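Local coordinates for protein nucleoside-diphosphate sugar epimerase (SulA family) (Corynebacterium glutamicum, PDB 3OH8) that probably acts as an NAD-dependent epimerase on nucleotide-linked sugars, pairing a Rossmann-type domain with a separate N-terminal domain, at residues A27-P35 / M121-D132; F135-F143 / D347-Q357. All blocks are in the same frame, centred on the assembly; numbering follows the deposited sequence.

Interaction 1 (A27-P35 / M121-D132); sequences ARLTPPFIP and MFAYRQTQLIED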
loop_
_atom_site.group_PDB
_atom_site.type_symbol
_atom_site.label_atom_id
_atom_site.label_comp_id
_atom_site.label_asym_id
_atom_site.label_seq_id
_atom_site.Cartn_x
_atom_site.Cartn_y
_atom_site.Cartn_z
ATOM N N ALA A 27 -0.536 -10.277 0.706
ATOM C CA ALA A 27 -1.305 -9.085 0.335
ATOM C C ALA A 27 -0.425 -8.011 -0.323
ATOM O O ALA A 27 -0.805 -7.418 -1.337
ATOM C CB ALA A 27 -2.042 -8.516 1.556
ATOM N N ARG A 28 0.753 -7.769 0.247
ATOM C CA ARG A 28 1.663 -6.748 -0.293
ATOM C C ARG A 28 2.047 -7.028 -1.743
ATOM O O ARG A 28 2.094 -6.111 -2.560
ATOM C CB ARG A 28 2.931 -6.599 0.573
ATOM C CG ARG A 28 2.702 -6.165 2.028
ATOM C CD ARG A 28 2.045 -4.787 2.123
ATOM N NE ARG A 28 2.944 -3.724 1.686
ATOM C CZ ARG A 28 2.590 -2.448 1.537
ATOM N NH1 ARG A 28 1.337 -2.070 1.787
ATOM N NH2 ARG A 28 3.491 -1.543 1.144
ATOM N N LEU A 29 2.311 -8.290 -2.081
ATOM C CA LEU A 29 2.781 -8.613 -3.434
ATOM C C LEU A 29 1.672 -8.960 -4.443
ATOM O O LEU A 29 1.947 -9.198 -5.622
ATOM C CB LEU A 29 3.832 -9.740 -3.387
ATOM C CG LEU A 29 5.031 -9.473 -2.481
ATOM C CD1 LEU A 29 6.138 -10.539 -2.716
ATOM C CD2 LEU A 29 5.569 -8.053 -2.703
ATOM N N THR A 30 0.424 -8.988 -3.989
ATOM C CA THR A 30 -0.697 -9.220 -4.898
ATOM C C THR A 30 -0.908 -7.972 -5.762
ATOM O O THR A 30 -1.085 -6.881 -5.240
ATOM C CB THR A 30 -2.005 -9.550 -4.128
ATOM O OG1 THR A 30 -1.838 -10.773 -3.404
ATOM C CG2 THR A 30 -3.175 -9.715 -5.095
ATOM N N PRO A 31 -0.868 -8.128 -7.095
ATOM C CA PRO A 31 -0.999 -6.968 -7.986
ATOM C C PRO A 31 -2.378 -6.295 -7.861
ATOM O O PRO A 31 -3.411 -6.966 -7.939
ATOM C CB PRO A 31 -0.832 -7.576 -9.389
ATOM C CG PRO A 31 -0.115 -8.873 -9.172
ATOM C CD PRO A 31 -0.577 -9.375 -7.829
ATOM N N PRO A 32 -2.395 -4.968 -7.676
ATOM C CA PRO A 32 -3.672 -4.257 -7.534
ATOM C C PRO A 32 -4.463 -4.261 -8.833
ATOM O O PRO A 32 -5.669 -4.034 -8.796
ATOM C CB PRO A 32 -3.250 -2.811 -7.215
ATOM C CG PRO A 32 -1.794 -2.862 -6.898
ATOM C CD PRO A 32 -1.235 -4.073 -7.561
ATOM N N PHE A 33 -3.799 -4.516 -9.958
ATOM C CA PHE A 33 -4.436 -4.383 -11.259
ATOM C C PHE A 33 -4.968 -5.721 -11.741
ATOM O O PHE A 33 -5.361 -5.878 -12.898
ATOM C CB PHE A 33 -3.451 -3.804 -12.270
ATOM C CG PHE A 33 -2.081 -4.440 -12.212
ATOM C CD1 PHE A 33 -1.078 -3.888 -11.427
ATOM C CD2 PHE A 33 -1.800 -5.595 -12.941
ATOM C CE1 PHE A 33 0.184 -4.464 -11.369
ATOM C CE2 PHE A 33 -0.544 -6.185 -12.884
ATOM C CZ PHE A 33 0.453 -5.619 -12.100
ATOM N N ILE A 34 -4.950 -6.698 -10.851
ATOM C CA ILE A 34 -5.585 -7.981 -11.128
ATOM C C ILE A 34 -6.577 -8.226 -10.004
ATOM O O ILE A 34 -6.209 -8.122 -8.843
ATOM C CB ILE A 34 -4.546 -9.096 -11.181
ATOM C CG1 ILE A 34 -3.548 -8.804 -12.300
ATOM C CG2 ILE A 34 -5.222 -10.438 -11.391
ATOM C CD1 ILE A 34 -2.486 -9.867 -12.481
ATOM N N PRO A 35 -7.842 -8.533 -10.346
ATOM C CA PRO A 35 -8.940 -8.586 -9.366
ATOM C C PRO A 35 -8.874 -9.826 -8.477
ATOM O O PRO A 35 -9.834 -10.591 -8.384
ATOM C CB PRO A 35 -10.188 -8.633 -10.248
ATOM C CG PRO A 35 -9.711 -9.322 -11.501
ATOM C CD PRO A 35 -8.301 -8.821 -11.714
HETATM N N MSE A 121 2.420 -8.560 -13.707
HETATM C CA MSE A 121 2.338 -9.163 -12.384
HETATM C C MSE A 121 3.709 -9.226 -11.731
HETATM O O MSE A 121 3.879 -8.831 -10.580
HETATM C CB MSE A 121 1.784 -10.586 -12.480
HETATM C CG MSE A 121 1.906 -11.402 -11.179
HETATM SE SE MSE A 121 1.177 -13.078 -11.222
HETATM C CE MSE A 121 1.609 -13.657 -9.589
ATOM N N PHE A 122 4.694 -9.736 -12.464
ATOM C CA PHE A 122 6.004 -9.903 -11.855
ATOM C C PHE A 122 6.785 -8.623 -11.671
ATOM O O PHE A 122 7.515 -8.482 -10.696
ATOM C CB PHE A 122 6.797 -11.021 -12.525
ATOM C CG PHE A 122 6.402 -12.357 -12.012
ATOM C CD1 PHE A 122 6.874 -12.793 -10.783
ATOM C CD2 PHE A 122 5.459 -13.117 -12.675
ATOM C CE1 PHE A 122 6.458 -14.013 -10.254
ATOM C CE2 PHE A 122 5.041 -14.337 -12.157
ATOM C CZ PHE A 122 5.539 -14.781 -10.945
ATOM N N ALA A 123 6.597 -7.670 -12.574
ATOM C CA ALA A 123 7.227 -6.372 -12.402
ATOM C C ALA A 123 6.722 -5.745 -11.094
ATOM O O ALA A 123 7.495 -5.114 -10.360
ATOM C CB ALA A 123 6.921 -5.462 -13.597
ATOM N N TYR A 124 5.434 -5.934 -10.803
ATOM C CA TYR A 124 4.848 -5.419 -9.556
ATOM C C TYR A 124 5.425 -6.119 -8.322
ATOM O O TYR A 124 5.844 -5.463 -7.362
ATOM C CB TYR A 124 3.314 -5.572 -9.543
ATOM C CG TYR A 124 2.711 -5.047 -8.258
ATOM C CD1 TYR A 124 2.447 -3.681 -8.098
ATOM C CD2 TYR A 124 2.452 -5.897 -7.192
ATOM C CE1 TYR A 124 1.919 -3.179 -6.915
ATOM C CE2 TYR A 124 1.914 -5.406 -5.994
ATOM C CZ TYR A 124 1.648 -4.047 -5.869
ATOM O OH TYR A 124 1.126 -3.557 -4.693
ATOM N N ARG A 125 5.436 -7.449 -8.349
ATOM C CA ARG A 125 6.002 -8.230 -7.255
ATOM C C ARG A 125 7.435 -7.794 -6.947
ATOM O O ARG A 125 7.793 -7.629 -5.778
ATOM C CB ARG A 125 5.966 -9.736 -7.559
ATOM C CG ARG A 125 4.583 -10.362 -7.680
ATOM C CD ARG A 125 4.691 -11.889 -7.904
ATOM N NE ARG A 125 5.582 -12.504 -6.916
ATOM C CZ ARG A 125 5.176 -13.020 -5.759
ATOM N NH1 ARG A 125 3.882 -13.028 -5.448
ATOM N NH2 ARG A 125 6.061 -13.517 -4.911
ATOM N N GLN A 126 8.249 -7.608 -7.989
ATOM C CA GLN A 126 9.647 -7.189 -7.821
ATOM C C GLN A 126 9.797 -5.764 -7.256
ATOM O O GLN A 126 10.520 -5.539 -6.272
ATOM C CB GLN A 126 10.420 -7.302 -9.147
ATOM C CG GLN A 126 10.424 -8.702 -9.749
ATOM C CD GLN A 126 11.035 -8.761 -11.150
ATOM O OE1 GLN A 126 11.427 -9.831 -11.613
ATOM N NE2 GLN A 126 11.111 -7.619 -11.826
ATOM N N THR A 127 9.139 -4.796 -7.886
ATOM C CA THR A 127 9.237 -3.412 -7.407
ATOM C C THR A 127 8.661 -3.276 -5.997
ATOM O O THR A 127 9.234 -2.600 -5.146
ATOM C CB THR A 127 8.566 -2.387 -8.372
ATOM O OG1 THR A 127 7.202 -2.753 -8.603
ATOM C CG2 THR A 127 9.298 -2.375 -9.710
ATOM N N GLN A 128 7.531 -3.920 -5.748
ATOM C CA GLN A 128 6.867 -3.774 -4.456
ATOM C C GLN A 128 7.724 -4.344 -3.337
ATOM O O GLN A 128 7.857 -3.744 -2.272
ATOM C CB GLN A 128 5.491 -4.454 -4.458
ATOM C CG GLN A 128 4.662 -4.160 -3.207
ATOM C CD GLN A 128 4.092 -2.746 -3.213
ATOM O OE1 GLN A 128 4.083 -2.068 -4.243
ATOM N NE2 GLN A 128 3.574 -2.319 -2.081
ATOM N N LEU A 129 8.296 -5.516 -3.571
ATOM C CA LEU A 129 9.176 -6.135 -2.585
ATOM C C LEU A 129 10.352 -5.233 -2.265
ATOM O O LEU A 129 10.669 -4.993 -1.090
ATOM C CB LEU A 129 9.741 -7.459 -3.130
ATOM C CG LEU A 129 10.052 -8.582 -2.135
ATOM C CD1 LEU A 129 11.341 -9.352 -2.498
ATOM C CD2 LEU A 129 10.085 -8.109 -0.703
ATOM N N ILE A 130 11.033 -4.765 -3.308
ATOM C CA ILE A 130 12.246 -3.986 -3.097
ATOM C C ILE A 130 11.910 -2.657 -2.415
ATOM O O ILE A 130 12.609 -2.228 -1.494
ATOM C CB ILE A 130 13.079 -3.785 -4.412
ATOM C CG1 ILE A 130 14.440 -3.180 -4.088
ATOM C CG2 ILE A 130 12.380 -2.860 -5.395
ATOM C CD1 ILE A 130 14.991 -3.636 -2.772
ATOM N N GLU A 131 10.814 -2.030 -2.828
ATOM C CA GLU A 131 10.448 -0.754 -2.222
ATOM C C GLU A 131 10.030 -0.940 -0.770
ATOM O O GLU A 131 10.387 -0.137 0.088
ATOM C CB GLU A 131 9.375 -0.028 -3.029
ATOM C CG GLU A 131 9.846 0.349 -4.419
ATOM C CD GLU A 131 11.052 1.292 -4.404
ATOM O OE1 GLU A 131 11.183 2.090 -3.448
ATOM O OE2 GLU A 131 11.866 1.238 -5.354
ATOM N N ASP A 132 9.299 -2.015 -0.493
ATOM C CA ASP A 132 8.894 -2.313 0.885
ATOM C C ASP A 132 10.084 -2.486 1.817
ATOM O O ASP A 132 10.103 -1.947 2.920
ATOM C CB ASP A 132 8.038 -3.578 0.934
ATOM C CG ASP A 132 6.554 -3.269 0.884
ATOM O OD1 ASP A 132 6.198 -2.187 0.367
ATOM O OD2 ASP A 132 5.754 -4.099 1.357
HETATM O O HOH W 1 -0.744 -4.917 -3.038
HETATM O O HOH W 2 1.523 -11.833 -6.617
#
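Pro-31 and Pro-32 lie over one face of the Tyr-124 ring. Pro-32 CD stands 3.5 Å from the Tyr-124 ring centroid, and Pro-31 CA adds a second, longer CH-pi contact. Gln-128 CB lies toward the rim of the opposite face, and the Tyr-124 ring also stacks with His-438. The carbonyl oxygens of Arg-28 and Leu-29 sit at the ring edge. Phe-33 turns its own edge toward the Tyr-124 face in an offset edge-to-face pair, planes 85° apart. One face of the Phe-33 ring rests on Pro-31 CB, while Met-121 N and Tyr-124 CB meet its rim. Tyr-124 CG is anti to the backbone N (chi1 180°), which brings the ring under the two prolines. A water lies 2.8 Å from Tyr-124 OH and bridges it to the carbonyl oxygens of Ala-27 and Thr-30.

The Arg-125 guanidinium takes Leu-29 CD1 over one face, with 3.7 Å from Leu-29 CD1 to Arg-125 NH2. At its edge, water 2 links Arg-125 NH1 to Leu-29 O. Pro-31 CG packs 3.8 Å from CG of Met-121, a selenomethionine.

Arg-28 bends at chi2 and chi3 and grips Asp-132 side-on. Arg-28 NE gives a nearly straight bond to the syn lone pair of Asp-132 OD2 (2.9 Å), and NH2 reaches Asp-132 OD1. The two flat groups are nearly coplanar. Asp-132 OD1 also pairs with Arg-428, so two arginines share this buried carboxylate. Gln-128 NE2 lies over the Arg-28 guanidinium but donates to Asp-343; Gln-128 OE1 bonds His-438.

A helix-and-turn segment thus lies along the long helix 119-139. The order of strand, two short helices, antiparallel strands and long final helix is consistent with the helix-grip fold, as in the Bet v 1-like (START) superfamily.

Interaction 2 (F135-F143 / D347-Q357); sequences FLSRTSTLF and DIYYRAIVDAQ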
loop_
_atom_site.group_PDB
_atom_site.type_symbol
_atom_site.label_atom_id
_atom_site.label_comp_id
_atom_site.label_asym_id
_atom_site.label_seq_id
_atom_site.Cartn_x
_atom_site.Cartn_y
_atom_site.Cartn_z
ATOM N N PHE A 135 11.939 0.766 2.337
ATOM C CA PHE A 135 11.186 1.599 3.260
ATOM C C PHE A 135 11.436 1.163 4.693
ATOM O O PHE A 135 11.659 1.998 5.572
ATOM C CB PHE A 135 9.667 1.540 3.017
ATOM C CG PHE A 135 8.878 2.143 4.159
ATOM C CD1 PHE A 135 8.792 3.522 4.298
ATOM C CD2 PHE A 135 8.310 1.345 5.131
ATOM C CE1 PHE A 135 8.116 4.092 5.366
ATOM C CE2 PHE A 135 7.631 1.904 6.205
ATOM C CZ PHE A 135 7.532 3.283 6.319
ATOM N N LEU A 136 11.349 -0.140 4.945
ATOM C CA LEU A 136 11.576 -0.631 6.308
ATOM C C LEU A 136 12.980 -0.265 6.787
ATOM O O LEU A 136 13.181 0.046 7.958
ATOM C CB LEU A 136 11.356 -2.143 6.393
ATOM C CG LEU A 136 9.908 -2.606 6.149
ATOM C CD1 LEU A 136 9.893 -4.108 5.932
ATOM C CD2 LEU A 136 8.991 -2.214 7.305
ATOM N N SER A 137 13.946 -0.307 5.872
ATOM C CA SER A 137 15.342 -0.015 6.201
ATOM C C SER A 137 15.527 1.462 6.585
ATOM O O SER A 137 16.101 1.772 7.635
ATOM C CB SER A 137 16.234 -0.362 5.008
ATOM O OG SER A 137 17.591 -0.045 5.270
ATOM N N ARG A 138 15.028 2.371 5.742
ATOM C CA ARG A 138 15.041 3.802 6.061
ATOM C C ARG A 138 14.363 4.057 7.398
ATOM O O ARG A 138 14.833 4.850 8.218
ATOM C CB ARG A 138 14.289 4.612 4.996
ATOM C CG ARG A 138 14.919 4.585 3.623
ATOM C CD ARG A 138 14.284 5.627 2.701
ATOM N NE ARG A 138 12.851 5.426 2.424
ATOM C CZ ARG A 138 12.388 4.684 1.425
ATOM N NH1 ARG A 138 13.230 4.015 0.636
ATOM N NH2 ARG A 138 11.085 4.582 1.222
ATOM N N THR A 139 13.236 3.394 7.611
ATOM C CA THR A 139 12.438 3.651 8.811
ATOM C C THR A 139 13.136 3.133 10.070
ATOM O O THR A 139 12.953 3.682 11.156
ATOM C CB THR A 139 11.047 3.017 8.675
ATOM O OG1 THR A 139 10.393 3.582 7.527
ATOM C CG2 THR A 139 10.216 3.263 9.929
ATOM N N SER A 140 13.954 2.094 9.920
ATOM C CA SER A 140 14.678 1.553 11.063
ATOM C C SER A 140 15.590 2.619 11.672
ATOM O O SER A 140 16.084 2.455 12.784
ATOM C CB SER A 140 15.513 0.330 10.669
ATOM O OG SER A 140 16.682 0.721 9.956
ATOM N N THR A 141 15.827 3.710 10.953
ATOM C CA THR A 141 16.723 4.737 11.500
ATOM C C THR A 141 15.997 5.710 12.415
ATOM O O THR A 141 16.628 6.579 13.026
ATOM C CB THR A 141 17.437 5.544 10.404
ATOM O OG1 THR A 141 16.481 6.325 9.676
ATOM C CG2 THR A 141 18.203 4.614 9.455
ATOM N N LEU A 142 14.678 5.544 12.527
ATOM C CA LEU A 142 13.831 6.533 13.183
ATOM C C LEU A 142 13.387 6.115 14.570
ATOM O O LEU A 142 12.831 6.925 15.300
ATOM C CB LEU A 142 12.599 6.840 12.320
ATOM C CG LEU A 142 12.905 7.330 10.903
ATOM C CD1 LEU A 142 11.601 7.496 10.107
ATOM C CD2 LEU A 142 13.693 8.652 10.964
ATOM N N PHE A 143 13.606 4.854 14.930
ATOM C CA PHE A 143 13.152 4.373 16.227
ATOM C C PHE A 143 13.914 3.113 16.629
ATOM O O PHE A 143 14.723 2.591 15.850
ATOM C CB PHE A 143 11.628 4.131 16.217
ATOM C CG PHE A 143 11.216 2.847 15.524
ATOM C CD1 PHE A 143 11.493 2.640 14.180
ATOM C CD2 PHE A 143 10.546 1.858 16.223
ATOM C CE1 PHE A 143 11.113 1.460 13.548
ATOM C CE2 PHE A 143 10.169 0.677 15.607
ATOM C CZ PHE A 143 10.458 0.471 14.266
ATOM N N ASP A 347 3.224 4.438 3.658
ATOM C CA ASP A 347 4.555 4.774 4.186
ATOM C C ASP A 347 4.456 5.908 5.201
ATOM O O ASP A 347 5.099 5.881 6.257
ATOM C CB ASP A 347 5.518 5.183 3.072
ATOM C CG ASP A 347 6.111 3.986 2.332
ATOM O OD1 ASP A 347 5.749 2.825 2.641
ATOM O OD2 ASP A 347 6.943 4.215 1.433
ATOM N N ILE A 348 3.656 6.921 4.867
ATOM C CA ILE A 348 3.525 8.093 5.734
ATOM C C ILE A 348 2.825 7.723 7.036
ATOM O O ILE A 348 3.251 8.136 8.113
ATOM C CB ILE A 348 2.829 9.254 4.993
ATOM C CG1 ILE A 348 3.791 9.815 3.934
ATOM C CG2 ILE A 348 2.437 10.353 5.956
ATOM C CD1 ILE A 348 3.117 10.673 2.856
ATOM N N TYR A 349 1.768 6.923 6.953
ATOM C CA TYR A 349 1.125 6.444 8.177
ATOM C C TYR A 349 2.098 5.643 9.032
ATOM O O TYR A 349 2.209 5.845 10.246
ATOM C CB TYR A 349 -0.106 5.586 7.845
ATOM C CG TYR A 349 -1.373 6.421 7.708
ATOM C CD1 TYR A 349 -2.058 6.867 8.833
ATOM C CD2 TYR A 349 -1.892 6.738 6.451
ATOM C CE1 TYR A 349 -3.230 7.634 8.711
ATOM C CE2 TYR A 349 -3.049 7.498 6.321
ATOM C CZ TYR A 349 -3.706 7.950 7.453
ATOM O OH TYR A 349 -4.860 8.703 7.319
ATOM N N TYR A 350 2.788 4.715 8.378
ATOM C CA TYR A 350 3.720 3.814 9.049
ATOM C C TYR A 350 4.793 4.645 9.736
ATOM O O TYR A 350 5.046 4.479 10.931
ATOM C CB TYR A 350 4.302 2.855 8.006
ATOM C CG TYR A 350 5.056 1.654 8.533
ATOM C CD1 TYR A 350 6.073 1.794 9.461
ATOM C CD2 TYR A 350 4.774 0.374 8.052
ATOM C CE1 TYR A 350 6.785 0.675 9.923
ATOM C CE2 TYR A 350 5.471 -0.740 8.501
ATOM C CZ TYR A 350 6.477 -0.580 9.435
ATOM O OH TYR A 350 7.166 -1.691 9.878
ATOM N N ARG A 351 5.391 5.577 8.997
ATOM C CA ARG A 351 6.357 6.481 9.596
ATOM C C ARG A 351 5.779 7.245 10.787
ATOM O O ARG A 351 6.433 7.366 11.829
ATOM C CB ARG A 351 6.910 7.477 8.566
ATOM C CG ARG A 351 7.993 8.351 9.164
ATOM C CD ARG A 351 8.607 9.358 8.198
ATOM N NE ARG A 351 9.611 10.125 8.926
ATOM C CZ ARG A 351 10.669 10.713 8.384
ATOM N NH1 ARG A 351 10.875 10.662 7.076
ATOM N NH2 ARG A 351 11.534 11.342 9.174
ATOM N N ALA A 352 4.569 7.785 10.632
ATOM C CA ALA A 352 3.954 8.548 11.726
ATOM C C ALA A 352 3.837 7.691 12.988
ATOM O O ALA A 352 4.056 8.161 14.106
ATOM C CB ALA A 352 2.578 9.069 11.305
ATOM N N ILE A 353 3.483 6.424 12.797
ATOM C CA ILE A 353 3.335 5.507 13.916
ATOM C C ILE A 353 4.616 5.387 14.744
ATOM O O ILE A 353 4.573 5.467 15.979
ATOM C CB ILE A 353 2.872 4.116 13.429
ATOM C CG1 ILE A 353 1.435 4.191 12.902
ATOM C CG2 ILE A 353 3.014 3.076 14.528
ATOM C CD1 ILE A 353 0.990 2.893 12.206
ATOM N N VAL A 354 5.753 5.232 14.072
ATOM C CA VAL A 354 7.021 4.932 14.764
ATOM C C VAL A 354 7.933 6.137 15.012
ATOM O O VAL A 354 8.804 6.086 15.877
ATOM C CB VAL A 354 7.840 3.825 14.028
ATOM C CG1 VAL A 354 6.965 2.623 13.712
ATOM C CG2 VAL A 354 8.443 4.362 12.749
ATOM N N ASP A 355 7.720 7.225 14.277
ATOM C CA ASP A 355 8.646 8.357 14.296
ATOM C C ASP A 355 8.106 9.506 15.144
ATOM O O ASP A 355 7.221 10.247 14.716
ATOM C CB ASP A 355 8.923 8.826 12.861
ATOM C CG ASP A 355 9.961 9.939 12.784
ATOM O OD1 ASP A 355 10.531 10.324 13.827
ATOM O OD2 ASP A 355 10.201 10.428 11.662
ATOM N N ALA A 356 8.645 9.651 16.348
ATOM C CA ALA A 356 8.180 10.688 17.259
ATOM C C ALA A 356 8.411 12.111 16.725
ATOM O O ALA A 356 7.935 13.062 17.325
ATOM C CB ALA A 356 8.821 10.523 18.627
ATOM N N GLN A 357 9.129 12.257 15.608
ATOM C CA GLN A 357 9.313 13.578 14.992
ATOM C C GLN A 357 8.033 14.079 14.339
ATOM O O GLN A 357 7.881 15.274 14.059
ATOM C CB GLN A 357 10.382 13.535 13.905
ATOM C CG GLN A 357 11.802 13.378 14.385
ATOM C CD GLN A 357 12.770 13.222 13.222
ATOM O OE1 GLN A 357 12.711 12.242 12.476
ATOM N NE2 GLN A 357 13.664 14.190 13.062
HETATM O O HOH W 3 8.684 6.170 2.008
HETATM O O HOH W 4 12.823 9.686 14.969
HETATM O O HOH W 5 10.863 7.641 17.325
#
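Phe-135 and Tyr-350 form the aromatic part of this contact. The edge of Phe-135 points at the face of Tyr-350, with planes 80° apart and 3.5 Å from Phe-135 CE2 to Tyr-350 CG. With chi1 at 167°, the Phe-135 ring swings clear of its own backbone N and reaches the other helix. There one of its faces stacks on the Asp-347 carboxylate, nearly parallel, with Phe-135 CD1 3.4 Å from Asp-347 CG.

Apolar contacts continue. Leu-136 CD2 touches Tyr-350 near its hydroxyl. Val-354 CB sits over the centre of the Phe-143 ring, 3.8 Å from its centroid, and Val-354 CG2 meets Thr-139 CG2 at 3.5 Å. Leu-142 CD1 instead lays an aliphatic group over the charged plane of the Arg-351 guanidinium.

Polar links between the segments run through water. Water 3 joins Arg-138 NH2 to Asp-347 OD2, which also has a salt bridge to Arg-428. Waters 4 and 5 tie Leu-142 O to Asp-355 OD1 and Val-354 O. Within 347-357, NE and NH2 of Arg-351 both bond Asp-355 OD2, while Asp-355 OD1 closes an Asx turn with Gln-357 N.

The axes of the helical segments 135-139 and 347-354 approach to 11.2 Å, their directions 27° apart. Helix 158-169 covers Phe-135 and Tyr-350 through Gln-166. On helix 342-354, Tyr-349 packs on Rossmann strands 204-207 and 248-254, and Ile-353 on 204-207.

Both interactions use helix 119-139. Interaction 1 takes its N-terminal two thirds and interaction 2 its C-terminal end, so they follow in series along the chain. Their centres are about 21 Å apart, and the segments adjoin in sequence without further touch. In interaction 1 the helix packs within its own N-terminal domain, against the end of helix 25-29 and the turn that follows. In interaction 2 it meets helix 342-354 of the Rossmann-type epimerase domain. The helix thus has one part packed in the N-terminal domain and its end against the Rossmann-type domain. Arg-428 pairs with Asp-132 in the first contact and Asp-347 in the second.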